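Local coordinates for protein Ddb_g0293866 (PDB 5LW6) that binds ADP-ribose through a macrodomain, the part described here, and probably recognises poly-ADP-ribose as a sensor of DNA damage, at residues E137-G142 with S203-E208; Q162-L167 with V214-G219; K177-N182 with Y190-Q195. One frame throughout, in Å; residues are numbered along the deposited sequence.

Contact 1: E137-G142 with S203-E208; sequences EQFNLG and SILHKE
Phe139 and Leu205 carry this contact; the chain enters it by a 3-10 segment that includes Gln138. Glu137 opens the segment, with OE2 bonded to Glu131 N. Gln138 is the first residue that shapes the contact. It does not meet the helix, but its CG lies 3.3 Å above the plane of the Phe139 ring, over the ring centre, so the ring is backed by its own neighbour. Its amide is tied back by NE2 to the carbonyls of Ser133 and Ser135. Phe139 follows. Its CG stands beside the backbone N (chi1 -65°), which brings CD1 of Phe139 to 3.8 Å from CD2 of Leu205. CG of Phe139 lies 4.1 Å from the same methyl. The methyl comes obliquely to the ring. Phe146 and the selenomethionine at Met166 also touch Phe139, so the pair belongs to a larger apolar cluster. Asn140 marks the exposed margin. Its OD1 is 4.4 Å from Glu208 O, a loose approach without a bond. Across the contact, Ser203 OG accepts from Leu205 N at 3.0 Å with an N-H...O angle of 155°. The same OG also bonds to the Met166 carbonyl. This is a classic serine N-cap: it starts the short helix 204-207, and Leu205 packs that helix against the loop between strands 125-130 and 145-149 of the macrodomain sheet.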
loop_
_atom_site.group_PDB
_atom_site.type_symbol
_atom_site.label_atom_id
_atom_site.label_comp_id
_atom_site.label_asym_id
_atom_site.label_seq_id
_atom_site.Cartn_x
_atom_site.Cartn_y
_atom_site.Cartn_z
ATOM N N GLU A 137 -11.579 8.336 8.064
ATOM C CA GLU A 137 -10.367 8.872 8.714
ATOM C C GLU A 137 -9.091 8.537 7.973
ATOM O O GLU A 137 -8.082 9.134 8.166
ATOM C CB GLU A 137 -10.290 8.308 10.149
ATOM C CG GLU A 137 -10.199 6.761 10.104
ATOM C CD GLU A 137 -10.140 6.039 11.450
ATOM O OE1 GLU A 137 -9.166 6.331 12.249
ATOM O OE2 GLU A 137 -11.022 5.151 11.671
ATOM N N GLN A 138 -9.123 7.577 7.070
ATOM C CA GLN A 138 -7.921 7.168 6.359
ATOM C C GLN A 138 -7.415 8.068 5.250
ATOM O O GLN A 138 -6.294 7.943 4.818
ATOM C CB GLN A 138 -8.170 5.792 5.786
ATOM C CG GLN A 138 -8.915 5.687 4.514
ATOM C CD GLN A 138 -9.255 4.204 4.218
ATOM O OE1 GLN A 138 -8.412 3.448 3.718
ATOM N NE2 GLN A 138 -10.453 3.787 4.603
ATOM N N PHE A 139 -8.215 9.028 4.824
ATOM C CA PHE A 139 -7.918 9.733 3.597
ATOM C C PHE A 139 -7.162 11.063 3.768
ATOM O O PHE A 139 -6.503 11.500 2.826
ATOM C CB PHE A 139 -9.233 9.948 2.865
ATOM C CG PHE A 139 -9.846 8.662 2.441
ATOM C CD1 PHE A 139 -9.223 7.826 1.547
ATOM C CD2 PHE A 139 -11.032 8.263 2.973
ATOM C CE1 PHE A 139 -9.803 6.637 1.206
ATOM C CE2 PHE A 139 -11.586 7.041 2.698
ATOM C CZ PHE A 139 -10.945 6.223 1.783
ATOM N N ASN A 140 -7.228 11.677 4.954
ATOM C CA ASN A 140 -6.548 12.932 5.123
ATOM C C ASN A 140 -5.337 12.803 6.040
ATOM O O ASN A 140 -5.208 13.564 6.990
ATOM C CB ASN A 140 -7.536 14.014 5.626
ATOM C CG ASN A 140 -7.067 15.437 5.371
ATOM O OD1 ASN A 140 -6.150 15.668 4.623
ATOM N ND2 ASN A 140 -7.734 16.395 5.967
ATOM N N LEU A 141 -4.393 11.936 5.694
ATOM C CA LEU A 141 -3.194 11.715 6.518
ATOM C C LEU A 141 -1.983 12.425 5.995
ATOM O O LEU A 141 -0.901 12.157 6.461
ATOM C CB LEU A 141 -2.905 10.214 6.622
ATOM C CG LEU A 141 -4.096 9.372 7.081
ATOM C CD1 LEU A 141 -3.619 7.935 7.033
ATOM C CD2 LEU A 141 -4.526 9.698 8.483
ATOM N N GLY A 142 -2.151 13.270 4.987
ATOM C CA GLY A 142 -1.079 14.096 4.478
ATOM C C GLY A 142 -0.086 13.355 3.582
ATOM O O GLY A 142 1.125 13.684 3.593
ATOM N N SER A 203 -11.242 15.360 -7.964
ATOM C CA SER A 203 -11.658 14.488 -6.837
ATOM C C SER A 203 -11.306 15.179 -5.525
ATOM O O SER A 203 -10.264 15.785 -5.396
ATOM C CB SER A 203 -10.920 13.150 -6.879
ATOM O OG SER A 203 -11.191 12.296 -5.681
ATOM N N ILE A 204 -12.135 14.975 -4.498
ATOM C CA ILE A 204 -11.772 15.427 -3.143
ATOM C C ILE A 204 -10.429 14.849 -2.711
ATOM O O ILE A 204 -9.652 15.456 -1.960
ATOM C CB ILE A 204 -12.895 15.002 -2.143
ATOM C CG1 ILE A 204 -12.676 15.651 -0.782
ATOM C CG2 ILE A 204 -12.956 13.505 -1.991
ATOM C CD1 ILE A 204 -13.889 15.635 0.063
ATOM N N LEU A 205 -10.120 13.657 -3.213
ATOM C CA LEU A 205 -8.913 13.012 -2.800
ATOM C C LEU A 205 -7.713 13.872 -3.193
ATOM O O LEU A 205 -6.706 13.935 -2.470
ATOM C CB LEU A 205 -8.752 11.602 -3.370
ATOM C CG LEU A 205 -9.742 10.706 -2.732
ATOM C CD1 LEU A 205 -9.846 9.546 -3.672
ATOM C CD2 LEU A 205 -9.442 10.276 -1.345
ATOM N N HIS A 206 -7.750 14.468 -4.368
ATOM C CA HIS A 206 -6.663 15.290 -4.847
ATOM C C HIS A 206 -6.702 16.730 -4.348
ATOM O O HIS A 206 -5.756 17.262 -3.793
ATOM C CB HIS A 206 -6.656 15.278 -6.388
ATOM C CG HIS A 206 -5.526 16.088 -6.975
ATOM N ND1 HIS A 206 -4.217 15.847 -6.668
ATOM C CD2 HIS A 206 -5.506 17.166 -7.813
ATOM C CE1 HIS A 206 -3.430 16.736 -7.261
ATOM N NE2 HIS A 206 -4.190 17.551 -7.971
ATOM N N LYS A 207 -7.857 17.378 -4.537
ATOM C CA LYS A 207 -8.013 18.774 -4.253
ATOM C C LYS A 207 -7.976 19.110 -2.793
ATOM O O LYS A 207 -7.385 20.132 -2.406
ATOM C CB LYS A 207 -9.317 19.270 -4.856
ATOM C CG LYS A 207 -9.258 19.419 -6.369
ATOM C CD LYS A 207 -8.330 20.572 -6.804
ATOM C CE LYS A 207 -8.489 20.872 -8.292
ATOM N NZ LYS A 207 -7.277 21.584 -8.827
ATOM N N GLU A 208 -8.637 18.317 -1.984
ATOM C CA GLU A 208 -8.700 18.550 -0.551
ATOM C C GLU A 208 -7.717 17.722 0.236
ATOM O O GLU A 208 -7.114 18.193 1.200
ATOM C CB GLU A 208 -10.086 18.283 -0.013
ATOM C CG GLU A 208 -11.042 19.465 -0.192
ATOM C CD GLU A 208 -11.180 19.880 -1.628
ATOM O OE1 GLU A 208 -11.758 19.062 -2.426
ATOM O OE2 GLU A 208 -10.635 20.982 -1.947
#

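Contact 2: Q162-L167 with V214-G219; sequences QLYEML and VILVLG
Helix 162-167 runs across strand 214-217 with the axes of the two short segments 12.1 Å apart at closest approach and their directions at 145°, nearer antiparallel than parallel. At that spacing the side chains make the contact. Leu163 and Leu167, one helical turn apart, both point toward the strand, and Val214 takes one on each of its methyls. CD2 of Leu163 lies 4.2 Å from Val214 CG1, and CD2 of Leu167 is 4.2 Å from Val214 CG2. Val214 is thus the residue of the strand most covered by the helix. Tyr164 reaches farther along the strand. Its hydroxyl end meets the branched end of Leu216, the two side chains crossing at about a right angle. Tyr164 OH is 3.5 Å from Leu216 CD2 and 3.8 Å from Leu216 CD1, so the oxygen sits against both methyls. A chi1 of -61° at Leu216 swings that fork up to the hydroxyl. Phe172 of helix 169-179 packs edge-to-face with the Tyr164 ring and also touches Leu167 and Val214. Leu205 of helix 204-207 touches both Leu163 and Leu167. All five touching residues are buried, and they meet through methyl groups and the hydroxyl end of one tyrosine. This chemistry is consistent with a join between helix and sheet held by close fit and burial of apolar surface.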
loop_
_atom_site.group_PDB
_atom_site.type_symbol
_atom_site.label_atom_id
_atom_site.label_comp_id
_atom_site.label_asym_id
_atom_site.label_seq_id
_atom_site.Cartn_x
_atom_site.Cartn_y
_atom_site.Cartn_z
ATOM N N GLN A 162 -15.360 2.934 -0.629
ATOM C CA GLN A 162 -15.422 4.387 -0.223
ATOM C C GLN A 162 -14.434 5.212 -0.994
ATOM O O GLN A 162 -14.763 6.252 -1.510
ATOM C CB GLN A 162 -15.198 4.534 1.267
ATOM C CG GLN A 162 -15.135 5.925 1.796
ATOM C CD GLN A 162 -16.445 6.677 1.596
ATOM O OE1 GLN A 162 -17.538 6.173 1.879
ATOM N NE2 GLN A 162 -16.340 7.861 1.039
ATOM N N LEU A 163 -13.216 4.661 -1.135
ATOM C CA LEU A 163 -12.228 5.252 -2.012
ATOM C C LEU A 163 -12.746 5.466 -3.441
ATOM O O LEU A 163 -12.626 6.548 -3.967
ATOM C CB LEU A 163 -10.952 4.433 -1.985
ATOM C CG LEU A 163 -9.871 4.847 -2.961
ATOM C CD1 LEU A 163 -9.165 6.158 -2.539
ATOM C CD2 LEU A 163 -8.888 3.706 -3.128
ATOM N N TYR A 164 -13.320 4.428 -4.021
ATOM C CA TYR A 164 -13.798 4.464 -5.401
ATOM C C TYR A 164 -14.941 5.463 -5.557
ATOM O O TYR A 164 -14.934 6.179 -6.530
ATOM C CB TYR A 164 -14.211 3.067 -5.870
ATOM C CG TYR A 164 -13.041 2.294 -6.446
ATOM C CD1 TYR A 164 -11.999 1.810 -5.662
ATOM C CD2 TYR A 164 -12.894 2.119 -7.825
ATOM C CE1 TYR A 164 -10.932 1.157 -6.228
ATOM C CE2 TYR A 164 -11.827 1.472 -8.369
ATOM C CZ TYR A 164 -10.825 0.997 -7.587
ATOM O OH TYR A 164 -9.706 0.394 -8.141
ATOM N N GLU A 165 -15.825 5.581 -4.554
ATOM C CA GLU A 165 -16.878 6.602 -4.632
ATOM C C GLU A 165 -16.329 8.010 -4.673
ATOM O O GLU A 165 -16.804 8.859 -5.405
ATOM C CB GLU A 165 -17.829 6.373 -3.508
ATOM C CG GLU A 165 -18.620 5.186 -3.962
ATOM C CD GLU A 165 -19.552 4.549 -2.981
ATOM O OE1 GLU A 165 -19.954 3.421 -3.330
ATOM O OE2 GLU A 165 -19.903 5.104 -1.912
HETATM N N MSE A 166 -15.222 8.203 -3.986
HETATM C CA MSE A 166 -14.569 9.443 -3.932
HETATM C C MSE A 166 -13.837 9.792 -5.214
HETATM O O MSE A 166 -13.666 10.916 -5.476
HETATM C CB MSE A 166 -13.607 9.436 -2.725
HETATM C CG MSE A 166 -14.389 9.317 -1.422
HETATM SE SE MSE A 166 -13.074 8.918 0.046
HETATM C CE MSE A 166 -12.485 10.778 0.288
ATOM N N LEU A 167 -13.411 8.787 -5.980
ATOM C CA LEU A 167 -12.647 8.944 -7.234
ATOM C C LEU A 167 -13.602 9.065 -8.423
ATOM O O LEU A 167 -13.207 9.607 -9.451
ATOM C CB LEU A 167 -11.748 7.709 -7.474
ATOM C CG LEU A 167 -10.552 7.567 -6.511
ATOM C CD1 LEU A 167 -9.980 6.164 -6.468
ATOM C CD2 LEU A 167 -9.488 8.595 -6.883
ATOM N N VAL A 214 -2.882 7.159 -6.615
ATOM C CA VAL A 214 -3.529 5.990 -5.972
ATOM C C VAL A 214 -2.869 4.707 -6.521
ATOM O O VAL A 214 -2.706 4.569 -7.709
ATOM C CB VAL A 214 -5.087 5.963 -6.214
ATOM C CG1 VAL A 214 -5.660 4.641 -5.719
ATOM C CG2 VAL A 214 -5.734 7.162 -5.539
ATOM N N ILE A 215 -2.438 3.855 -5.653
ATOM C CA ILE A 215 -1.705 2.671 -6.050
ATOM C C ILE A 215 -2.542 1.454 -5.643
ATOM O O ILE A 215 -2.918 1.253 -4.477
ATOM C CB ILE A 215 -0.335 2.599 -5.322
ATOM C CG1 ILE A 215 0.518 3.832 -5.570
ATOM C CG2 ILE A 215 0.376 1.282 -5.648
ATOM C CD1 ILE A 215 1.767 3.920 -4.694
ATOM N N LEU A 216 -2.859 0.613 -6.625
ATOM C CA LEU A 216 -3.606 -0.566 -6.359
ATOM C C LEU A 216 -2.580 -1.668 -6.093
ATOM O O LEU A 216 -1.706 -1.882 -6.887
ATOM C CB LEU A 216 -4.389 -0.914 -7.650
ATOM C CG LEU A 216 -5.384 0.150 -8.124
ATOM C CD1 LEU A 216 -6.206 -0.429 -9.252
ATOM C CD2 LEU A 216 -6.384 0.555 -7.091
ATOM N N VAL A 217 -2.730 -2.363 -4.976
ATOM C CA VAL A 217 -1.700 -3.263 -4.461
ATOM C C VAL A 217 -2.280 -4.673 -4.506
ATOM O O VAL A 217 -3.273 -4.921 -3.873
ATOM C CB VAL A 217 -1.433 -2.885 -2.972
ATOM C CG1 VAL A 217 -0.498 -3.879 -2.345
ATOM C CG2 VAL A 217 -0.868 -1.469 -2.881
ATOM N N LEU A 218 -1.675 -5.597 -5.229
ATOM C CA LEU A 218 -2.229 -6.927 -5.377
ATOM C C LEU A 218 -1.456 -7.887 -4.417
ATOM O O LEU A 218 -0.520 -8.589 -4.795
ATOM C CB LEU A 218 -2.164 -7.364 -6.850
ATOM C CG LEU A 218 -3.378 -6.922 -7.651
ATOM C CD1 LEU A 218 -3.473 -5.432 -7.783
ATOM C CD2 LEU A 218 -3.301 -7.552 -9.018
ATOM N N GLY A 219 -1.807 -7.825 -3.140
ATOM C CA GLY A 219 -1.199 -8.673 -2.141
ATOM C C GLY A 219 -1.819 -10.079 -2.262
ATOM O O GLY A 219 -2.780 -10.297 -2.995
#

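Contact 3: K177-N182 with Y190-Q195; sequences KNLYPN and YPISLQ
Tyr180 packs its ring tightly against Tyr190 and Pro191. With chi1 at -56°, its CG sits beside the backbone N, and this brings the ring face against Tyr190. The edge of Tyr190 points at that face in a T-shaped stack, with centroids 5.0 Å apart and planes at 81°. CD1 of Tyr190 stands 3.6 Å above the Tyr180 plane, over the ring centre, and Tyr190 CB adds a CH-pi contact. The Tyr190 hydroxyl is bonded to Lys185 N. On the opposite face of Tyr180 lies CB of Leu179, offset toward the rim. The Tyr180 OH donates to Pro191 O at 2.6 Å, and this oxygen lies at the ring edge, in plane. The contact joins the end of helix 169-179 to strand 189-193, an outermost strand of the macrodomain's mixed sheet and antiparallel to 213-217. Replacing Tyr180 with an alanine would probably leave the Pro191 carbonyl without this donor and open a gap beside the edge of Tyr190. The side toward solvent is looser. Ile192 is buried and also touches Phe172 and Val175. Leu179, an exposed residue, brings CD1 to 4.0 Å from Ile192 CG1 and 4.2 Å from Pro191 O.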
loop_
_atom_site.group_PDB
_atom_site.type_symbol
_atom_site.label_atom_id
_atom_site.label_comp_id
_atom_site.label_asym_id
_atom_site.label_seq_id
_atom_site.Cartn_x
_atom_site.Cartn_y
_atom_site.Cartn_z
ATOM N N LYS A 177 -8.028 0.784 -16.620
ATOM C CA LYS A 177 -8.078 -0.156 -17.786
ATOM C C LYS A 177 -7.246 0.414 -18.969
ATOM O O LYS A 177 -6.584 -0.308 -19.681
ATOM C CB LYS A 177 -9.563 -0.401 -18.107
ATOM C CG LYS A 177 -10.058 -1.612 -18.947
ATOM C CD LYS A 177 -9.414 -3.015 -18.717
ATOM C CE LYS A 177 -9.405 -3.861 -20.005
ATOM N NZ LYS A 177 -9.122 -3.072 -21.260
ATOM N N ASN A 178 -7.242 1.711 -19.149
ATOM C CA ASN A 178 -6.409 2.338 -20.164
ATOM C C ASN A 178 -4.967 2.248 -19.878
ATOM O O ASN A 178 -4.151 1.971 -20.758
ATOM C CB ASN A 178 -6.831 3.777 -20.425
ATOM C CG ASN A 178 -8.050 3.840 -21.289
ATOM O OD1 ASN A 178 -8.306 2.929 -22.110
ATOM N ND2 ASN A 178 -8.814 4.910 -21.146
ATOM N N LEU A 179 -4.618 2.332 -18.610
ATOM C CA LEU A 179 -3.232 2.223 -18.301
ATOM C C LEU A 179 -2.691 0.760 -18.249
ATOM O O LEU A 179 -1.497 0.541 -18.483
ATOM C CB LEU A 179 -2.957 2.943 -16.939
ATOM C CG LEU A 179 -2.949 4.471 -16.903
ATOM C CD1 LEU A 179 -2.812 4.867 -15.425
ATOM C CD2 LEU A 179 -1.833 5.097 -17.733
ATOM N N TYR A 180 -3.540 -0.172 -17.838
ATOM C CA TYR A 180 -3.183 -1.546 -17.564
ATOM C C TYR A 180 -4.164 -2.460 -18.212
ATOM O O TYR A 180 -5.009 -3.089 -17.562
ATOM C CB TYR A 180 -3.178 -1.787 -16.039
ATOM C CG TYR A 180 -2.254 -0.814 -15.342
ATOM C CD1 TYR A 180 -0.871 -0.843 -15.555
ATOM C CD2 TYR A 180 -2.768 0.133 -14.472
ATOM C CE1 TYR A 180 0.004 0.048 -14.898
ATOM C CE2 TYR A 180 -1.896 1.049 -13.799
ATOM C CZ TYR A 180 -0.530 1.015 -14.055
ATOM O OH TYR A 180 0.348 1.901 -13.462
ATOM N N PRO A 181 -4.103 -2.506 -19.549
ATOM C CA PRO A 181 -5.158 -3.175 -20.264
ATOM C C PRO A 181 -5.158 -4.682 -20.035
ATOM O O PRO A 181 -6.170 -5.327 -20.255
ATOM C CB PRO A 181 -4.863 -2.814 -21.745
ATOM C CG PRO A 181 -3.496 -2.285 -21.776
ATOM C CD PRO A 181 -3.235 -1.699 -20.421
ATOM N N ASN A 182 -4.027 -5.228 -19.643
ATOM C CA ASN A 182 -3.858 -6.664 -19.416
ATOM C C ASN A 182 -4.062 -7.034 -17.933
ATOM O O ASN A 182 -3.813 -8.130 -17.531
ATOM C CB ASN A 182 -2.462 -7.102 -19.904
ATOM C CG ASN A 182 -2.308 -6.904 -21.378
ATOM O OD1 ASN A 182 -3.269 -7.064 -22.097
ATOM N ND2 ASN A 182 -1.159 -6.386 -21.811
ATOM N N TYR A 190 0.081 -1.084 -9.039
ATOM C CA TYR A 190 -0.407 -0.412 -10.205
ATOM C C TYR A 190 -0.730 1.039 -9.839
ATOM O O TYR A 190 -1.821 1.275 -9.329
ATOM C CB TYR A 190 -1.610 -1.163 -10.770
ATOM C CG TYR A 190 -1.176 -2.517 -11.216
ATOM C CD1 TYR A 190 -0.691 -2.770 -12.498
ATOM C CD2 TYR A 190 -1.203 -3.568 -10.353
ATOM C CE1 TYR A 190 -0.239 -4.034 -12.857
ATOM C CE2 TYR A 190 -0.670 -4.792 -10.688
ATOM C CZ TYR A 190 -0.245 -5.038 -11.957
ATOM O OH TYR A 190 0.261 -6.303 -12.244
ATOM N N PRO A 191 0.209 1.951 -10.065
ATOM C CA PRO A 191 -0.032 3.370 -9.724
ATOM C C PRO A 191 -0.873 4.060 -10.787
ATOM O O PRO A 191 -0.658 3.842 -11.986
ATOM C CB PRO A 191 1.341 3.971 -9.612
ATOM C CG PRO A 191 2.316 2.914 -10.060
ATOM C CD PRO A 191 1.638 1.626 -10.282
ATOM N N ILE A 192 -1.791 4.908 -10.354
ATOM C CA ILE A 192 -2.592 5.708 -11.230
ATOM C C ILE A 192 -2.522 7.133 -10.717
ATOM O O ILE A 192 -2.941 7.402 -9.626
ATOM C CB ILE A 192 -4.052 5.226 -11.225
ATOM C CG1 ILE A 192 -4.141 3.803 -11.791
ATOM C CG2 ILE A 192 -5.015 6.104 -12.038
ATOM C CD1 ILE A 192 -4.739 2.901 -10.810
ATOM N N SER A 193 -2.010 8.044 -11.510
ATOM C CA SER A 193 -1.940 9.434 -11.131
ATOM C C SER A 193 -3.326 10.104 -11.196
ATOM O O SER A 193 -4.058 9.931 -12.160
ATOM C CB SER A 193 -0.979 10.188 -12.031
ATOM O OG SER A 193 -1.055 11.600 -11.812
ATOM N N LEU A 194 -3.729 10.790 -10.142
ATOM C CA LEU A 194 -4.898 11.659 -10.151
ATOM C C LEU A 194 -4.576 13.003 -10.842
ATOM O O LEU A 194 -5.459 13.740 -11.202
ATOM C CB LEU A 194 -5.421 11.918 -8.747
ATOM C CG LEU A 194 -5.618 10.697 -7.876
ATOM C CD1 LEU A 194 -6.268 11.002 -6.559
ATOM C CD2 LEU A 194 -6.414 9.658 -8.619
ATOM N N GLN A 195 -3.308 13.303 -11.019
ATOM C CA GLN A 195 -2.874 14.580 -11.664
ATOM C C GLN A 195 -2.865 14.622 -13.141
ATOM O O GLN A 195 -3.392 15.553 -13.730
ATOM C CB GLN A 195 -1.474 14.943 -11.239
ATOM C CG GLN A 195 -1.398 15.259 -9.798
ATOM C CD GLN A 195 -0.024 15.778 -9.425
ATOM O OE1 GLN A 195 0.967 15.022 -9.405
ATOM N NE2 GLN A 195 0.043 17.064 -9.104
#

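Contact 2 is the core of the three, fully buried and mostly apolar. Contacts 1 and 3 are only partly buried and lie farther from the centre of the chain. Contacts 2 and 3 share one sheet: strands 213-217 and 189-193 are neighbours, joined by backbone bonds between Val214 and Ile192 and between Leu216 and Tyr190. Contact 1 reaches contact 2 through helix 161-167, where Leu205 CD1 lies 3.4 Å from Leu167 CD2. Its tie to contact 3 is slighter, Leu205 and His206 against Leu194 and Gln195. The chemistry differs too. Contact 3 has a side-chain hydrogen bond and a ring stack, while contact 1 rests on one small apolar touch.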